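Local coordinates for L-threonine-O-3-phosphate decarboxylase (Porphyromonas gingivalis, PDB 3FKD), which probably binds pyridoxal 5'-phosphate and may act as a decarboxylase of L-threonine O-3-phosphate, at residues 93-98 with 120-125; 149-154 with 176-181; 236-239 with 244-247. All blocks are in the same frame, centred on the assembly; numbering follows the deposited sequence.

Interaction 1 (93-98 with 120-125); sequences LIAIPS and EDIGEA
Leu93 and Ala125 meet methyl to methyl, with CD2 of Leu93 4.1 Å from CB of Ala125. The setting is the seven-stranded mixed sheet characteristic of the fold type I, aminotransferase-like domain. Strand 91-96 runs beside the edge strand 112-117, and segment 120-125 belongs to the connection that leaves this edge strand and returns to strand 132-136. Leu93 reaches the loop because CG stands anti to the backbone N (chi1 -171°), extending the branch toward Ala125. Its buried side chain also packs on Cys114, Phe127 and Met130, so this end is the well-filled one. Two residues along the strand, Ala95 touches more lightly: its CB lies 4.5 Å from CG2 of Ile122. The rest of Ile122 turns off, since chi1 of 43° followed by chi2 of 72° folds CG1 and CD1 away from the strand, where Ile122 packs on Leu154 and Glu150 of helix 148-157. Only 91 Å² is buried between the segments, consistent with two alkyl touches as the whole of the contact.

The outer side is looser and polar. Glu120, Asp121 and Glu124 are exposed and make no contact with the strand. Here the chain is shaped locally by an Asx turn, in which Gly123 N donates to Asp121 OD1 at 2.8 Å from well above the carboxylate plane, and Ala125 N bonds back to Ile122 O at 3.1 Å. The tyrosine hydroxyl of Tyr116, on the edge strand, is hydrogen-bonded to Asp121 O and ties the loop back to the sheet. At the far end of the strand the chain turns through a cis peptide bond before Pro97, and Ser98 OG donates to Ala95 O at 2.7 Å, lying in the carbonyl plane.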
loop_
_atom_site.group_PDB
_atom_site.type_symbol
_atom_site.label_atom_id
_atom_site.label_comp_id
_atom_site.label_asym_id
_atom_site.label_seq_id
_atom_site.Cartn_x
_atom_site.Cartn_y
_atom_site.Cartn_z
ATOM N N LEU A 93 4.720 19.482 16.121
ATOM C CA LEU A 93 6.077 19.610 16.618
ATOM C C LEU A 93 6.838 18.356 16.218
ATOM O O LEU A 93 6.473 17.254 16.613
ATOM C CB LEU A 93 6.067 19.734 18.158
ATOM C CG LEU A 93 7.372 20.092 18.910
ATOM C CD1 LEU A 93 7.997 21.372 18.355
ATOM C CD2 LEU A 93 7.167 20.217 20.412
ATOM N N ILE A 94 7.888 18.513 15.433
ATOM C CA ILE A 94 8.687 17.376 15.023
ATOM C C ILE A 94 10.169 17.516 15.484
ATOM O O ILE A 94 10.836 18.490 15.166
ATOM C CB ILE A 94 8.627 17.222 13.500
ATOM C CG1 ILE A 94 7.165 17.068 13.017
ATOM C CG2 ILE A 94 9.480 16.083 13.057
ATOM C CD1 ILE A 94 6.997 17.033 11.502
ATOM N N ALA A 95 10.677 16.558 16.248
ATOM C CA ALA A 95 12.093 16.558 16.577
ATOM C C ALA A 95 12.928 16.199 15.348
ATOM O O ALA A 95 12.533 15.373 14.560
ATOM C CB ALA A 95 12.375 15.615 17.713
ATOM N N ILE A 96 14.062 16.861 15.173
ATOM C CA ILE A 96 14.968 16.569 14.080
ATOM C C ILE A 96 16.405 16.406 14.616
ATOM O O ILE A 96 16.742 16.897 15.701
ATOM C CB ILE A 96 14.950 17.696 13.036
ATOM C CG1 ILE A 96 14.979 19.053 13.734
ATOM C CG2 ILE A 96 13.723 17.608 12.155
ATOM C CD1 ILE A 96 15.463 20.201 12.864
ATOM N N PRO A 97 17.260 15.684 13.880
ATOM C CA PRO A 97 16.840 14.971 12.673
ATOM C C PRO A 97 15.893 13.817 13.017
ATOM O O PRO A 97 15.837 13.379 14.187
ATOM C CB PRO A 97 18.149 14.432 12.094
ATOM C CG PRO A 97 19.207 14.642 13.156
ATOM C CD PRO A 97 18.606 15.308 14.344
ATOM N N SER A 98 15.172 13.331 12.004
ATOM C CA SER A 98 14.229 12.213 12.140
ATOM C C SER A 98 13.823 11.672 10.773
ATOM O O SER A 98 14.120 12.271 9.753
ATOM C CB SER A 98 12.995 12.648 12.918
ATOM O OG SER A 98 12.459 13.846 12.368
ATOM N N GLU A 120 18.286 17.772 22.568
ATOM C CA GLU A 120 18.015 18.740 23.599
ATOM C C GLU A 120 16.709 18.200 24.153
ATOM O O GLU A 120 16.064 17.362 23.517
ATOM C CB GLU A 120 17.955 20.132 22.980
ATOM C CG GLU A 120 19.128 20.275 21.959
ATOM C CD GLU A 120 19.467 21.714 21.564
ATOM O OE1 GLU A 120 18.764 22.642 22.045
ATOM O OE2 GLU A 120 20.429 21.905 20.758
ATOM N N ASP A 121 16.365 18.572 25.372
ATOM C CA ASP A 121 15.342 17.819 26.070
ATOM C C ASP A 121 13.996 18.246 25.539
ATOM O O ASP A 121 13.596 19.399 25.712
ATOM C CB ASP A 121 15.425 18.061 27.570
ATOM C CG ASP A 121 14.374 17.307 28.346
ATOM O OD1 ASP A 121 13.633 16.514 27.727
ATOM O OD2 ASP A 121 14.285 17.507 29.577
ATOM N N ILE A 122 13.302 17.323 24.881
ATOM C CA ILE A 122 12.005 17.634 24.332
ATOM C C ILE A 122 10.986 17.955 25.429
ATOM O O ILE A 122 9.975 18.626 25.185
ATOM C CB ILE A 122 11.536 16.505 23.421
ATOM C CG1 ILE A 122 11.843 15.156 24.067
ATOM C CG2 ILE A 122 12.296 16.570 22.094
ATOM C CD1 ILE A 122 10.965 14.818 25.248
ATOM N N GLY A 123 11.277 17.500 26.647
ATOM C CA GLY A 123 10.368 17.674 27.769
ATOM C C GLY A 123 10.181 19.136 28.117
ATOM O O GLY A 123 9.392 19.497 28.985
ATOM N N GLU A 124 10.881 19.974 27.371
ATOM C CA GLU A 124 11.149 21.336 27.744
ATOM C C GLU A 124 11.089 22.198 26.476
ATOM O O GLU A 124 11.649 23.282 26.406
ATOM C CB GLU A 124 12.538 21.324 28.367
ATOM C CG GLU A 124 13.083 22.578 28.917
ATOM C CD GLU A 124 14.542 22.590 28.642
ATOM O OE1 GLU A 124 14.903 21.905 27.660
ATOM O OE2 GLU A 124 15.325 23.245 29.381
ATOM N N ALA A 125 10.383 21.686 25.474
ATOM C CA ALA A 125 10.058 22.428 24.272
ATOM C C ALA A 125 8.731 23.151 24.484
ATOM O O ALA A 125 8.127 23.054 25.559
ATOM C CB ALA A 125 9.961 21.493 23.094
#

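Interaction 2 (149-154 with 176-181)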
loop_
_atom_site.group_PDB
_atom_site.type_symbol
_atom_site.label_atom_id
_atom_site.label_comp_id
_atom_site.label_asym_id
_atom_site.label_seq_id
_atom_site.Cartn_x
_atom_site.Cartn_y
_atom_site.Cartn_z
ATOM N N THR A 149 10.016 6.523 31.104
ATOM C CA THR A 149 9.604 7.469 32.146
ATOM C C THR A 149 9.570 8.929 31.700
ATOM O O THR A 149 8.691 9.683 32.098
ATOM C CB THR A 149 10.558 7.377 33.348
ATOM O OG1 THR A 149 10.771 6.000 33.672
ATOM C CG2 THR A 149 9.987 8.089 34.553
ATOM N N GLU A 150 10.537 9.336 30.893
ATOM C CA GLU A 150 10.566 10.712 30.405
ATOM C C GLU A 150 9.360 10.916 29.510
ATOM O O GLU A 150 8.702 11.959 29.539
ATOM C CB GLU A 150 11.863 10.987 29.645
ATOM C CG GLU A 150 11.848 12.284 28.858
ATOM C CD GLU A 150 11.762 13.535 29.731
ATOM O OE1 GLU A 150 11.981 13.438 30.965
ATOM O OE2 GLU A 150 11.481 14.622 29.171
ATOM N N ILE A 151 9.046 9.889 28.738
ATOM C CA ILE A 151 7.889 9.928 27.875
ATOM C C ILE A 151 6.599 10.037 28.691
ATOM O O ILE A 151 5.789 10.922 28.416
ATOM C CB ILE A 151 7.875 8.742 26.896
ATOM C CG1 ILE A 151 8.987 8.932 25.863
ATOM C CG2 ILE A 151 6.553 8.667 26.184
ATOM C CD1 ILE A 151 9.030 7.911 24.765
ATOM N N LEU A 152 6.414 9.175 29.700
ATOM C CA LEU A 152 5.201 9.245 30.542
ATOM C C LEU A 152 4.880 10.631 31.155
ATOM O O LEU A 152 3.718 10.993 31.317
ATOM C CB LEU A 152 5.206 8.167 31.637
ATOM C CG LEU A 152 5.215 6.764 31.057
ATOM C CD1 LEU A 152 5.472 5.686 32.093
ATOM C CD2 LEU A 152 3.876 6.538 30.326
ATOM N N ARG A 153 5.887 11.414 31.506
ATOM C CA ARG A 153 5.561 12.702 32.089
ATOM C C ARG A 153 5.157 13.683 31.008
ATOM O O ARG A 153 4.345 14.562 31.260
ATOM C CB ARG A 153 6.652 13.242 33.023
ATOM C CG ARG A 153 7.900 13.872 32.383
ATOM C CD ARG A 153 9.085 13.602 33.316
ATOM N NE ARG A 153 8.750 12.438 34.145
ATOM C CZ ARG A 153 8.829 12.398 35.475
ATOM N NH1 ARG A 153 9.293 13.448 36.149
ATOM N NH2 ARG A 153 8.464 11.299 36.126
ATOM N N LEU A 154 5.675 13.502 29.794
ATOM C CA LEU A 154 5.198 14.289 28.652
ATOM C C LEU A 154 3.700 14.038 28.328
ATOM O O LEU A 154 2.931 14.972 28.079
ATOM C CB LEU A 154 6.022 13.970 27.409
ATOM C CG LEU A 154 7.521 14.151 27.405
ATOM C CD1 LEU A 154 8.127 13.200 26.411
ATOM C CD2 LEU A 154 7.838 15.592 27.042
ATOM N N GLU A 176 13.599 -0.048 28.975
ATOM C CA GLU A 176 12.162 -0.201 29.153
ATOM C C GLU A 176 11.408 0.682 28.205
ATOM O O GLU A 176 11.592 1.892 28.195
ATOM C CB GLU A 176 11.743 0.167 30.565
ATOM C CG GLU A 176 11.860 -0.946 31.546
ATOM C CD GLU A 176 10.880 -0.770 32.659
ATOM O OE1 GLU A 176 11.330 -0.287 33.731
ATOM O OE2 GLU A 176 9.670 -1.090 32.437
ATOM N N VAL A 177 10.537 0.088 27.419
ATOM C CA VAL A 177 9.823 0.888 26.448
ATOM C C VAL A 177 8.367 1.089 26.809
ATOM O O VAL A 177 7.778 0.308 27.577
ATOM C CB VAL A 177 9.899 0.283 25.049
ATOM C CG1 VAL A 177 11.343 0.296 24.547
ATOM C CG2 VAL A 177 9.283 -1.130 25.051
ATOM N N ILE A 178 7.811 2.164 26.261
ATOM C CA ILE A 178 6.386 2.345 26.175
ATOM C C ILE A 178 5.846 1.174 25.336
ATOM O O ILE A 178 6.499 0.713 24.399
ATOM C CB ILE A 178 6.051 3.707 25.507
ATOM C CG1 ILE A 178 6.309 4.860 26.470
ATOM C CG2 ILE A 178 4.605 3.734 25.018
ATOM C CD1 ILE A 178 5.169 5.110 27.461
ATOM N N ARG A 179 4.669 0.676 25.686
ATOM C CA ARG A 179 4.103 -0.466 24.972
ATOM C C ARG A 179 2.634 -0.213 24.682
ATOM O O ARG A 179 2.076 0.765 25.181
ATOM C CB ARG A 179 4.323 -1.757 25.758
ATOM C CG ARG A 179 4.157 -1.625 27.233
ATOM C CD ARG A 179 5.112 -2.556 28.008
ATOM N NE ARG A 179 4.964 -2.333 29.451
ATOM C CZ ARG A 179 5.932 -1.921 30.258
ATOM N NH1 ARG A 179 7.149 -1.721 29.789
ATOM N NH2 ARG A 179 5.686 -1.734 31.541
ATOM N N PRO A 180 2.002 -1.069 23.856
ATOM C CA PRO A 180 0.633 -0.766 23.375
ATOM C C PRO A 180 -0.384 -0.512 24.504
ATOM O O PRO A 180 -1.275 0.346 24.389
ATOM C CB PRO A 180 0.251 -2.013 22.569
ATOM C CG PRO A 180 1.555 -2.623 22.165
ATOM C CD PRO A 180 2.539 -2.314 23.276
ATOM N N ALA A 181 -0.223 -1.241 25.602
ATOM C CA ALA A 181 -1.165 -1.147 26.723
ATOM C C ALA A 181 -1.060 0.175 27.520
ATOM O O ALA A 181 -1.795 0.392 28.478
ATOM C CB ALA A 181 -1.031 -2.390 27.648
#
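Ile178 presents its outer branch to two neighbours on helix 148-157, Ile151 and Leu152. With chi1 at -74°, its CG1 lies anti to the carbonyl carbon, and chi2 of -82° bends CD1 sharply out of the extended chain. CG1 thereby meets CG2 of Ile151 at 3.8 Å, while CD1 meets CD2 of Leu152 at 3.5 Å and Leu152 CG at 4.0 Å. The two isoleucine side chains cross obliquely; Ile151 offers its short branch, CG2, which stands anti to its own backbone N. Leu152 instead runs antiparallel alongside Ile178; its chi2 of 170° sends CD1 straight on and leaves CD2 as the methyl turned to the loop residue. Leu165 and Met191, on strands of the central sheet, also touch Ile178, so this loop residue joins helix and sheet in the fold type I domain.

Polar groups lie around this apolar patch: Val177 O is hydrogen-bonded to Arg148 NH1, and Glu176 forms a long salt bridge with Arg179. Since aliphatic carbons alone meet across the segments, their hold rests on burial and shape fit and lacks the directionality of a polar bond.

Interaction 3 (236-239 with 244-247); sequences AKFI and AQFT
Ile239, near the C-terminal end of helix 230-241, brings its CA to 6.3 Å from CA of Phe246, the third residue of a type I turn that runs from Ala244 to Thr247 and is closed by Thr247 N bonding to Ala244 O at 3.1 Å. The Phe246 ring points back to the helix and takes the largest share of the contact. Over the middle of one face sits CG1 of Ile239, 3.8 Å from the ring centroid and only 7° off the normal, a well-centred CH-pi contact. The backbone adds to it, for CA of Ile239 is 3.6 Å from CD2 of Phe246. Against the opposite face, offset toward the rim, lies CG of Gln245, the preceding turn residue, so the ring is sandwiched between aliphatic groups.

In the fold type I domain this is a type I turn in the link between two helices: the chain leaves helix 230-241, folds back and goes on into helix 250-266. Helix 31-39 flanks the turn, since Leu33 touches both phenylalanines and His36 stacks on the Phe238 ring. Tyr199 of helix 196-199 lies against both Ile239 and Phe246.

Phe238 comes to the rim of Phe246 and not over its face. Its CG stands anti to the backbone N (chi1 -163°), which swings the ring toward the turn, where CD1 of Phe238 is 3.7 Å from CE2 of Phe246. The centroids are 5.9 Å apart and the planes 75° from each other, yet neither ring covers the other, so the pair is rim to rim and is not a T-shaped stack. Gln245, extended beyond CG, carries its amide to the Phe238 edge, with NE2 4.1 Å from CE1 and close to the ring plane.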
loop_
_atom_site.group_PDB
_atom_site.type_symbol
_atom_site.label_atom_id
_atom_site.label_comp_id
_atom_site.label_asym_id
_atom_site.label_seq_id
_atom_site.Cartn_x
_atom_site.Cartn_y
_atom_site.Cartn_z
ATOM N N ALA A 236 2.993 -11.646 8.778
ATOM C CA ALA A 236 2.747 -11.125 10.121
ATOM C C ALA A 236 2.132 -12.151 11.068
ATOM O O ALA A 236 2.557 -12.252 12.223
ATOM C CB ALA A 236 1.892 -9.838 10.079
ATOM N N LYS A 237 1.126 -12.875 10.583
ATOM C CA LYS A 237 0.482 -13.942 11.348
ATOM C C LYS A 237 1.497 -14.975 11.849
ATOM O O LYS A 237 1.450 -15.408 12.999
ATOM C CB LYS A 237 -0.586 -14.635 10.487
ATOM C CG LYS A 237 -1.957 -14.067 10.679
ATOM C CD LYS A 237 -2.901 -14.497 9.579
ATOM C CE LYS A 237 -4.244 -13.742 9.667
ATOM N NZ LYS A 237 -5.146 -14.018 8.540
ATOM N N PHE A 238 2.417 -15.355 10.969
ATOM C CA PHE A 238 3.519 -16.260 11.292
ATOM C C PHE A 238 4.498 -15.704 12.359
ATOM O O PHE A 238 4.800 -16.371 13.347
ATOM C CB PHE A 238 4.275 -16.634 10.015
ATOM C CG PHE A 238 5.140 -17.840 10.175
ATOM C CD1 PHE A 238 6.508 -17.718 10.279
ATOM C CD2 PHE A 238 4.588 -19.097 10.242
ATOM C CE1 PHE A 238 7.302 -18.833 10.426
ATOM C CE2 PHE A 238 5.380 -20.199 10.401
ATOM C CZ PHE A 238 6.731 -20.070 10.490
ATOM N N ILE A 239 4.986 -14.484 12.155
ATOM C CA ILE A 239 5.816 -13.841 13.181
ATOM C C ILE A 239 5.127 -13.809 14.570
ATOM O O ILE A 239 5.766 -14.108 15.592
ATOM C CB ILE A 239 6.260 -12.430 12.744
ATOM C CG1 ILE A 239 7.242 -12.550 11.563
ATOM C CG2 ILE A 239 6.820 -11.618 13.949
ATOM C CD1 ILE A 239 7.262 -11.334 10.598
ATOM N N ALA A 244 9.395 -16.337 19.943
ATOM C CA ALA A 244 10.787 -16.784 20.091
ATOM C C ALA A 244 11.597 -16.786 18.783
ATOM O O ALA A 244 12.715 -16.263 18.718
ATOM C CB ALA A 244 10.866 -18.164 20.807
ATOM N N GLN A 245 11.058 -17.402 17.748
ATOM C CA GLN A 245 11.787 -17.504 16.491
ATOM C C GLN A 245 12.183 -16.127 15.929
ATOM O O GLN A 245 13.184 -15.973 15.226
ATOM C CB GLN A 245 10.937 -18.252 15.484
ATOM C CG GLN A 245 11.594 -18.464 14.175
ATOM C CD GLN A 245 10.752 -19.296 13.259
ATOM O OE1 GLN A 245 9.812 -19.984 13.703
ATOM N NE2 GLN A 245 11.072 -19.254 11.983
ATOM N N PHE A 246 11.391 -15.121 16.237
ATOM C CA PHE A 246 11.640 -13.853 15.609
ATOM C C PHE A 246 12.160 -12.817 16.582
ATOM O O PHE A 246 12.243 -11.656 16.259
ATOM C CB PHE A 246 10.419 -13.391 14.793
ATOM C CG PHE A 246 10.131 -14.284 13.621
ATOM C CD1 PHE A 246 10.901 -14.203 12.470
ATOM C CD2 PHE A 246 9.109 -15.238 13.682
ATOM C CE1 PHE A 246 10.644 -15.044 11.396
ATOM C CE2 PHE A 246 8.859 -16.062 12.618
ATOM C CZ PHE A 246 9.623 -15.959 11.470
ATOM N N THR A 247 12.500 -13.279 17.776
ATOM C CA THR A 247 13.164 -12.456 18.782
ATOM C C THR A 247 14.572 -12.031 18.327
ATOM O O THR A 247 15.340 -12.824 17.781
ATOM C CB THR A 247 13.257 -13.216 20.087
ATOM O OG1 THR A 247 11.940 -13.298 20.651
ATOM C CG2 THR A 247 14.264 -12.546 21.066
#

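Overall arrangement
From the N terminus the three contacts follow in series, none nested or crossed. Interaction 1 closes a loop of 21 residues holding helix 100-108 and edge strand 112-117; interaction 2 closes another of 21 around strand 162-166; interaction 3 spans just four residues, from the last of helix 230-241 into the loop behind it. The first two are neighbours, centres 16 Å apart: CA of Gly123 packs 3.4 Å from CD2 of Leu154, and Asp121 OD1 lies near Glu150 OE2, two like charges. Helix 148-157 is thus common ground, linking both loops to the seven-stranded sheet. Interaction 3 is separate, nearest atoms about 24 Å from interaction 1 and about 13 Å from interaction 2, and ties helix 230-241 to the turn leading to helix 250-266.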